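Local coordinates for GDSL-like protein (Roseburia intestinalis L1-82, PDB 6HFZ) that removes acetyl groups from acetylated mannans as a two-domain carbohydrate esterase of the GDSL-like, SGNH hydrolase group, at residues A36-S41 with I105-N110; G45-K50 with D191-D196. One frame throughout, in Å; residues are numbered along the deposited sequence.

Contact 1 (A36-S41 with I105-N110). With ACT (acetate ion), chain E.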
ATOM      1  N   ALA A  36       3.436  10.670   8.574  1.00 21.02           N
ATOM      2  CA  ALA A  36       3.697   9.548   7.728  1.00 21.82           C
ATOM      3  C   ALA A  36       2.617   9.365   6.657  1.00 20.58           C
ATOM      4  O   ALA A  36       1.483   9.772   6.810  1.00 23.19           O
ATOM      5  CB  ALA A  36       3.854   8.315   8.556  1.00 19.92           C
ATOM      6  N   PHE A  37       3.016   8.637   5.623  1.00 18.58           N
ATOM      7  CA  PHE A  37       2.176   8.340   4.463  1.00 20.41           C
ATOM      8  C   PHE A  37       2.436   6.913   3.995  1.00 21.77           C
ATOM      9  O   PHE A  37       3.568   6.557   3.784  1.00 22.22           O
ATOM     10  CB  PHE A  37       2.517   9.286   3.313  1.00 20.45           C
ATOM     11  CG  PHE A  37       2.466  10.743   3.678  1.00 21.06           C
ATOM     12  CD1 PHE A  37       3.522  11.337   4.355  1.00 20.36           C
ATOM     13  CD2 PHE A  37       1.386  11.542   3.310  1.00 22.42           C
ATOM     14  CE1 PHE A  37       3.488  12.673   4.684  1.00 21.74           C
ATOM     15  CE2 PHE A  37       1.328  12.861   3.710  1.00 21.43           C
ATOM     16  CZ  PHE A  37       2.388  13.427   4.371  1.00 20.92           C
ATOM     17  N   LEU A  38       1.362   6.108   3.863  1.00 18.16           N
ATOM     18  CA  LEU A  38       1.439   4.736   3.422  1.00 18.48           C
ATOM     19  C   LEU A  38       0.492   4.593   2.224  1.00 20.41           C
ATOM     20  O   LEU A  38      -0.673   4.873   2.296  1.00 21.30           O
ATOM     21  CB  LEU A  38       1.070   3.791   4.570  1.00 20.31           C
ATOM     22  CG  LEU A  38       1.169   2.288   4.263  1.00 21.50           C
ATOM     23  CD1 LEU A  38       2.618   1.858   4.258  1.00 22.09           C
ATOM     24  CD2 LEU A  38       0.381   1.477   5.288  1.00 22.71           C
ATOM     25  N   GLY A  39       1.038   4.149   1.117  1.00 18.13           N
ATOM     26  CA  GLY A  39       0.303   4.120  -0.117  1.00 18.74           C
ATOM     27  C   GLY A  39       1.120   3.544  -1.255  1.00 20.10           C
ATOM     28  O   GLY A  39       2.196   2.984  -1.018  1.00 19.62           O
ATOM     29  N   GLY A  40       0.567   3.657  -2.485  1.00 20.26           N
ATOM     30  CA  GLY A  40       1.173   3.255  -3.774  1.00 20.44           C
ATOM     31  C   GLY A  40       2.025   4.344  -4.412  1.00 21.01           C
ATOM     32  O   GLY A  40       2.619   5.170  -3.707  1.00 21.28           O
ATOM     33  N   SER A  41       2.095   4.357  -5.744  1.00 22.04           N
ATOM     34  CA  SER A  41       3.083   5.209  -6.441  1.00 22.37           C
ATOM     35  C   SER A  41       2.763   6.701  -6.306  1.00 20.31           C
ATOM     36  O   SER A  41       3.671   7.534  -6.279  1.00 20.25           O
ATOM     37  CB  SER A  41       3.180   4.878  -7.883  1.00 29.62           C
ATOM     38  OG  SER A  41       1.937   5.111  -8.472  1.00 39.82           O
ATOM     39  N   ILE A 105      -3.389   7.017   4.697  1.00 19.05           N
ATOM     40  CA  ILE A 105      -3.462   5.765   4.028  1.00 19.63           C
ATOM     41  C   ILE A 105      -4.080   5.982   2.639  1.00 20.67           C
ATOM     42  O   ILE A 105      -5.167   6.509   2.527  1.00 20.57           O
ATOM     43  CB  ILE A 105      -4.258   4.743   4.850  1.00 21.75           C
ATOM     44  CG1 ILE A 105      -3.589   4.408   6.179  1.00 21.33           C
ATOM     45  CG2 ILE A 105      -4.487   3.495   4.021  1.00 20.28           C
ATOM     46  CD1 ILE A 105      -4.407   3.540   7.049  1.00 24.06           C
ATOM     47  N   GLU A 106      -3.387   5.549   1.584  1.00 19.21           N
ATOM     48  CA  GLU A 106      -3.715   5.953   0.221  1.00 19.95           C
ATOM     49  C   GLU A 106      -3.539   4.765  -0.730  1.00 19.54           C
ATOM     50  O   GLU A 106      -2.447   4.588  -1.319  1.00 18.58           O
ATOM     51  CB  GLU A 106      -2.792   7.121  -0.133  1.00 22.65           C
ATOM     52  CG  GLU A 106      -3.058   7.820  -1.452  1.00 23.24           C
ATOM     53  CD  GLU A 106      -2.594   7.116  -2.708  1.00 24.07           C
ATOM     54  OE1 GLU A 106      -3.501   6.717  -3.506  1.00 23.70           O
ATOM     55  OE2 GLU A 106      -1.346   6.906  -2.879  1.00 23.16           O
ATOM     56  N   PHE A 107      -4.608   3.967  -0.878  1.00 18.05           N
ATOM     57  CA  PHE A 107      -4.567   2.737  -1.678  1.00 18.71           C
ATOM     58  C   PHE A 107      -5.783   2.622  -2.617  1.00 18.84           C
ATOM     59  O   PHE A 107      -6.011   1.573  -3.205  1.00 17.89           O
ATOM     60  CB  PHE A 107      -4.480   1.495  -0.779  1.00 18.74           C
ATOM     61  CG  PHE A 107      -3.119   1.234  -0.194  1.00 18.44           C
ATOM     62  CD1 PHE A 107      -2.028   0.955  -1.026  1.00 18.85           C
ATOM     63  CD2 PHE A 107      -2.900   1.325   1.169  1.00 19.51           C
ATOM     64  CE1 PHE A 107      -0.775   0.672  -0.489  1.00 20.29           C
ATOM     65  CE2 PHE A 107      -1.618   1.142   1.687  1.00 20.67           C
ATOM     66  CZ  PHE A 107      -0.575   0.770   0.870  1.00 19.14           C
ATOM     67  N   SER A 108      -6.617   3.672  -2.702  1.00 17.32           N
ATOM     68  CA  SER A 108      -7.899   3.569  -3.429  1.00 18.52           C
ATOM     69  C   SER A 108      -7.774   3.522  -4.963  1.00 18.86           C
ATOM     70  O   SER A 108      -8.810   3.256  -5.620  1.00 18.48           O
ATOM     71  CB  SER A 108      -8.873   4.663  -2.971  1.00 19.24           C
ATOM     72  OG  SER A 108      -8.984   4.634  -1.549  1.00 20.05           O
ATOM     73  N   VAL A 109      -6.571   3.713  -5.561  1.00 18.07           N
ATOM     74  CA  VAL A 109      -6.400   3.427  -6.983  1.00 18.18           C
ATOM     75  C   VAL A 109      -5.326   2.352  -7.179  1.00 18.34           C
ATOM     76  O   VAL A 109      -4.737   2.209  -8.301  1.00 20.56           O
ATOM     77  CB  VAL A 109      -6.091   4.681  -7.810  1.00 19.74           C
ATOM     78  CG1 VAL A 109      -7.315   5.599  -7.895  1.00 22.37           C
ATOM     79  CG2 VAL A 109      -4.884   5.461  -7.311  1.00 19.06           C
ATOM     80  N   ASN A 110      -5.057   1.581  -6.135  1.00 18.46           N
ATOM     81  CA  ASN A 110      -4.183   0.419  -6.222  1.00 19.12           C
ATOM     82  C   ASN A 110      -5.009  -0.849  -5.981  1.00 20.06           C
ATOM     83  O   ASN A 110      -5.046  -1.760  -6.822  1.00 22.04           O
ATOM     84  CB  ASN A 110      -3.035   0.490  -5.209  1.00 20.27           C
ATOM     85  CG  ASN A 110      -1.985   1.506  -5.593  1.00 22.30           C
ATOM     86  OD1 ASN A 110      -1.990   2.629  -5.082  1.00 22.65           O
ATOM     87  ND2 ASN A 110      -1.150   1.154  -6.571  1.00 23.85           N
TER
HETATM   88  C   ACT E 401       0.412   3.124  -8.634  1.00 31.04           C
HETATM   89  O   ACT E 401       0.902   3.006  -9.800  1.00 32.88           O
HETATM   90  OXT ACT E 401       0.898   2.581  -7.638  1.00 25.60           O
HETATM   91  CH3 ACT E 401      -0.819   3.936  -8.390  1.00 31.16           C

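Contact 2 (G45-K50 with D191-D196). With ACT (acetate ion), chain E.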
ATOM      1  N   GLY A  45       5.408   9.352  -4.888  1.00 21.40           N
ATOM      2  CA  GLY A  45       5.523  10.683  -5.536  1.00 22.31           C
ATOM      3  C   GLY A  45       5.424  10.708  -7.050  1.00 24.40           C
ATOM      4  O   GLY A  45       5.524  11.788  -7.651  1.00 25.62           O
ATOM      5  N   SER A  46       5.237   9.559  -7.714  1.00 25.16           N
ATOM      6  CA  SER A  46       5.027   9.585  -9.181  1.00 24.16           C
ATOM      7  C   SER A  46       3.810  10.438  -9.505  1.00 22.34           C
ATOM      8  O   SER A  46       2.797  10.301  -8.821  1.00 21.81           O
ATOM      9  CB  SER A  46       4.815   8.174  -9.704  1.00 27.47           C
ATOM     10  OG  SER A  46       5.892   7.327  -9.338  1.00 31.89           O
ATOM     11  N   LEU A  47       3.859  11.299 -10.540  1.00 22.80           N
ATOM     12  CA  LEU A  47       5.029  11.590 -11.375  1.00 24.51           C
ATOM     13  C   LEU A  47       5.388  13.075 -11.172  1.00 27.84           C
ATOM     14  O   LEU A  47       5.396  13.856 -12.142  1.00 29.61           O
ATOM     15  CB  LEU A  47       4.685  11.316 -12.848  1.00 28.15           C
ATOM     16  CG  LEU A  47       4.658   9.865 -13.310  1.00 27.67           C
ATOM     17  CD1 LEU A  47       3.878   9.689 -14.619  1.00 29.90           C
ATOM     18  CD2 LEU A  47       6.080   9.337 -13.491  1.00 32.71           C
ATOM     19  N   SER A  48       5.625  13.487  -9.912  1.00 24.12           N
ATOM     20  CA  SER A  48       6.102  14.859  -9.643  1.00 27.77           C
ATOM     21  C   SER A  48       7.513  15.009 -10.230  1.00 27.49           C
ATOM     22  O   SER A  48       8.225  14.017 -10.401  1.00 28.78           O
ATOM     23  CB  SER A  48       6.081  15.212  -8.179  1.00 27.79           C
ATOM     24  OG  SER A  48       6.952  14.366  -7.451  1.00 30.57           O
ATOM     25  N   SER A  49       7.891  16.249 -10.575  1.00 30.64           N
ATOM     26  CA  SER A  49       9.192  16.525 -11.199  1.00 32.50           C
ATOM     27  C   SER A  49      10.316  16.559 -10.153  1.00 33.19           C
ATOM     28  O   SER A  49      11.495  16.382 -10.484  1.00 30.76           O
ATOM     29  CB  SER A  49       9.131  17.805 -11.979  1.00 31.90           C
ATOM     30  OG  SER A  49       8.912  18.884 -11.102  1.00 32.18           O
ATOM     31  N   LYS A  50       9.958  16.754  -8.884  1.00 32.83           N
ATOM     32  CA  LYS A  50      10.907  16.684  -7.784  1.00 34.06           C
ATOM     33  C   LYS A  50      10.209  16.100  -6.576  1.00 31.04           C
ATOM     34  O   LYS A  50       9.008  16.285  -6.423  1.00 31.09           O
ATOM     35  CB  LYS A  50      11.345  18.053  -7.251  1.00 37.51           C
ATOM     36  CG  LYS A  50      11.989  19.012  -8.232  1.00 45.98           C
ATOM     37  CD  LYS A  50      12.079  20.430  -7.680  1.00 51.56           C
ATOM     38  CE  LYS A  50      11.949  21.480  -8.761  1.00 57.85           C
ATOM     39  NZ  LYS A  50      12.815  21.169  -9.924  1.00 61.75           N
ATOM     40  N   ASP A 191      -3.445   9.352 -16.796  1.00 21.57           N
ATOM     41  CA  ASP A 191      -4.779   9.261 -16.200  1.00 24.01           C
ATOM     42  C   ASP A 191      -4.757   8.570 -14.841  1.00 23.57           C
ATOM     43  O   ASP A 191      -5.815   8.361 -14.244  1.00 24.62           O
ATOM     44  CB  ASP A 191      -5.744   8.566 -17.138  1.00 22.79           C
ATOM     45  CG  ASP A 191      -6.045   9.441 -18.321  1.00 25.32           C
ATOM     46  OD1 ASP A 191      -6.044  10.699 -18.157  1.00 26.35           O
ATOM     47  OD2 ASP A 191      -6.208   8.872 -19.399  1.00 26.46           O
ATOM     48  N   LEU A 192      -3.569   8.326 -14.290  1.00 21.61           N
ATOM     49  CA  LEU A 192      -3.468   7.728 -12.952  1.00 21.82           C
ATOM     50  C   LEU A 192      -2.514   8.553 -12.084  1.00 23.65           C
ATOM     51  O   LEU A 192      -2.884   8.998 -10.988  1.00 22.01           O
ATOM     52  CB  LEU A 192      -2.991   6.282 -13.094  1.00 23.49           C
ATOM     53  CG  LEU A 192      -2.649   5.573 -11.777  1.00 25.25           C
ATOM     54  CD1 LEU A 192      -3.840   5.575 -10.823  1.00 27.64           C
ATOM     55  CD2 LEU A 192      -2.181   4.144 -12.023  1.00 28.78           C
ATOM     56  N   HIS A 193      -1.272   8.724 -12.569  1.00 22.49           N
ATOM     57  CA  HIS A 193      -0.221   9.428 -11.825  1.00 23.57           C
ATOM     58  C   HIS A 193      -0.297  10.927 -12.087  1.00 22.63           C
ATOM     59  O   HIS A 193      -0.222  11.352 -13.227  1.00 23.46           O
ATOM     60  CB  HIS A 193       1.189   8.924 -12.202  1.00 24.11           C
ATOM     61  CG  HIS A 193       1.292   7.447 -12.035  1.00 27.25           C
ATOM     62  ND1 HIS A 193       1.147   6.577 -13.105  1.00 26.89           N
ATOM     63  CD2 HIS A 193       1.372   6.694 -10.912  1.00 29.53           C
ATOM     64  CE1 HIS A 193       1.194   5.325 -12.648  1.00 31.14           C
ATOM     65  NE2 HIS A 193       1.315   5.373 -11.291  1.00 31.58           N
ATOM     66  N   PRO A 194      -0.493  11.768 -11.051  1.00 23.00           N
ATOM     67  CA  PRO A 194      -0.517  13.227 -11.208  1.00 21.37           C
ATOM     68  C   PRO A 194       0.877  13.780 -11.522  1.00 21.59           C
ATOM     69  O   PRO A 194       1.881  13.231 -11.098  1.00 20.52           O
ATOM     70  CB  PRO A 194      -0.978  13.776  -9.853  1.00 22.23           C
ATOM     71  CG  PRO A 194      -1.505  12.555  -9.118  1.00 22.40           C
ATOM     72  CD  PRO A 194      -0.716  11.375  -9.655  1.00 23.51           C
ATOM     73  N   ASN A 195       0.902  14.837 -12.328  1.00 21.86           N
ATOM     74  CA  ASN A 195       2.136  15.636 -12.534  1.00 21.46           C
ATOM     75  C   ASN A 195       2.232  16.653 -11.399  1.00 21.44           C
ATOM     76  O   ASN A 195       1.538  16.532 -10.380  1.00 22.20           O
ATOM     77  CB  ASN A 195       2.129  16.300 -13.912  1.00 23.41           C
ATOM     78  CG  ASN A 195       1.008  17.287 -14.117  1.00 23.55           C
ATOM     79  OD1 ASN A 195       0.324  17.682 -13.171  1.00 23.65           O
ATOM     80  ND2 ASN A 195       0.806  17.685 -15.379  1.00 25.23           N
ATOM     81  N   ASP A 196       3.098  17.679 -11.532  1.00 23.57           N
ATOM     82  CA  ASP A 196       3.229  18.638 -10.457  1.00 22.54           C
ATOM     83  C   ASP A 196       1.909  19.359 -10.143  1.00 21.97           C
ATOM     84  O   ASP A 196       1.561  19.554  -8.953  1.00 22.20           O
ATOM     85  CB  ASP A 196       4.303  19.662 -10.798  1.00 24.85           C
ATOM     86  CG  ASP A 196       5.713  19.111 -10.806  1.00 31.58           C
ATOM     87  OD1 ASP A 196       5.950  18.031 -10.211  1.00 29.19           O
ATOM     88  OD2 ASP A 196       6.571  19.794 -11.403  1.00 30.48           O
TER
HETATM   89  C   ACT E 401       0.412   3.124  -8.634  1.00 31.04           C
HETATM   90  O   ACT E 401       0.902   3.006  -9.800  1.00 32.88           O
HETATM   91  OXT ACT E 401       0.898   2.581  -7.638  1.00 25.60           O
HETATM   92  CH3 ACT E 401      -0.819   3.936  -8.390  1.00 31.16           C

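Contact 1 (A36-S41 with I105-N110)
Two neighbouring parallel strands of the SGNH hydrolase sheet meet here at their C-terminal ends, where L38 and G39 of strand 32-39 pair with I105 and E106 of strand 102-106; the first leads through G40, the N-cap, into helix 41-44 and the second into a loop, both at what is probably the active site. Across these residues E106 N donates to L38 O at 2.9 Å, continuing the backbone bonding of L38 with I104; I105 CA lies 3.4 Å from the same oxygen in a CA-H...O contact. One step on, G40 N reaches E106 O in a weak bond of 3.4 Å. G39 matters for its lack of a side chain: its CA sits over one face of the F107 ring, displaced toward the rim, in a CH-pi contact 3.8 Å from the ring centroid, and a beta carbon would collide with E106 O. G40 is similarly constrained, since a beta carbon there would run into N110 OD1. F107 CG stands anti to its carbonyl carbon (chi1 -77°), which swings the ring back under the glycine backbone and brings CE2 within 4.0 Å of L38 CG.

Beyond the glycines, S41 N and N110 ND2 both donate to acetate OXT, the hydrogen bond from N110 ND2 being 2.7 Å long and nearly straight at 165°. With G81 N as a third donor, this is consistent with the oxyanion hole of SGNH hydrolases, and S41 is probably the nucleophile; the acetate most likely came from the crystallisation liquor. The carboxylate of E106, on the other side of the sheet from L38, is held by T43 and N142. Helices 84-96 and 115-129 cover the L38 face, while helix 55-66 packs on F37 and E106, and strand 71-78 continues the sheet beyond strand 32-39.

Contact 2 (G45-K50 with D191-D196)
L47 and H193 lie obliquely across one another, L47 CD1 resting 3.7 Å from H193 CB, while S46 CB comes to 3.9 Å from CD2 of the H193 imidazole. With CG anti to the carbonyl carbon (chi1 -54°) and the ring turned by chi2 98°, H193 NE2 faces the acetate and donates to its O in the ring plane at 2.8 Å; ND1 is bonded to D190. L192 CG covers one ring face. Behind this pair, L47 N, just past a cis peptide bond, donates to P194 O at 2.8 Å. At the far end D196 turns its carboxylate to S49 and is gripped twice: S49 N meets OD1 on the syn side at 2.7 Å, 19° out of the carboxylate plane, and S49 OG gives its proton to the syn lone pair of OD2 at 2.5 Å. An alanine in place of D196 would remove both acceptors and is likely to leave S49 N and OG without these mates and the S49 end of the loop less firmly held. Chemically, the two donors probably stabilise the D196 carboxylate as an anion, while H193, bonded to D190, is consistent with the histidine of a Ser-His-Asp triad.

How the contacts relate
From the N terminus, the chain runs along strand 32-39 into 36-41, then through the short helix 41-44 to 45-50. Only later does 105-110 return beside 36-41, so contact 1 closes a loop of 63 residues holding helices 55-66 and 84-96 and strand 71-78. The chain next crosses to 191-196, where contact 2 closes a longer loop of 140 residues. The segments alternate, so the loops cross. Contact 1 ties two adjacent inner strands of the mixed sheet; contact 2 joins two surface loops, the second leading into helix 196-215. Their centres are 14 Å apart, yet they meet at S41 O to S46 N (2.9 Å, a probable hydrogen bond) and share the acetate.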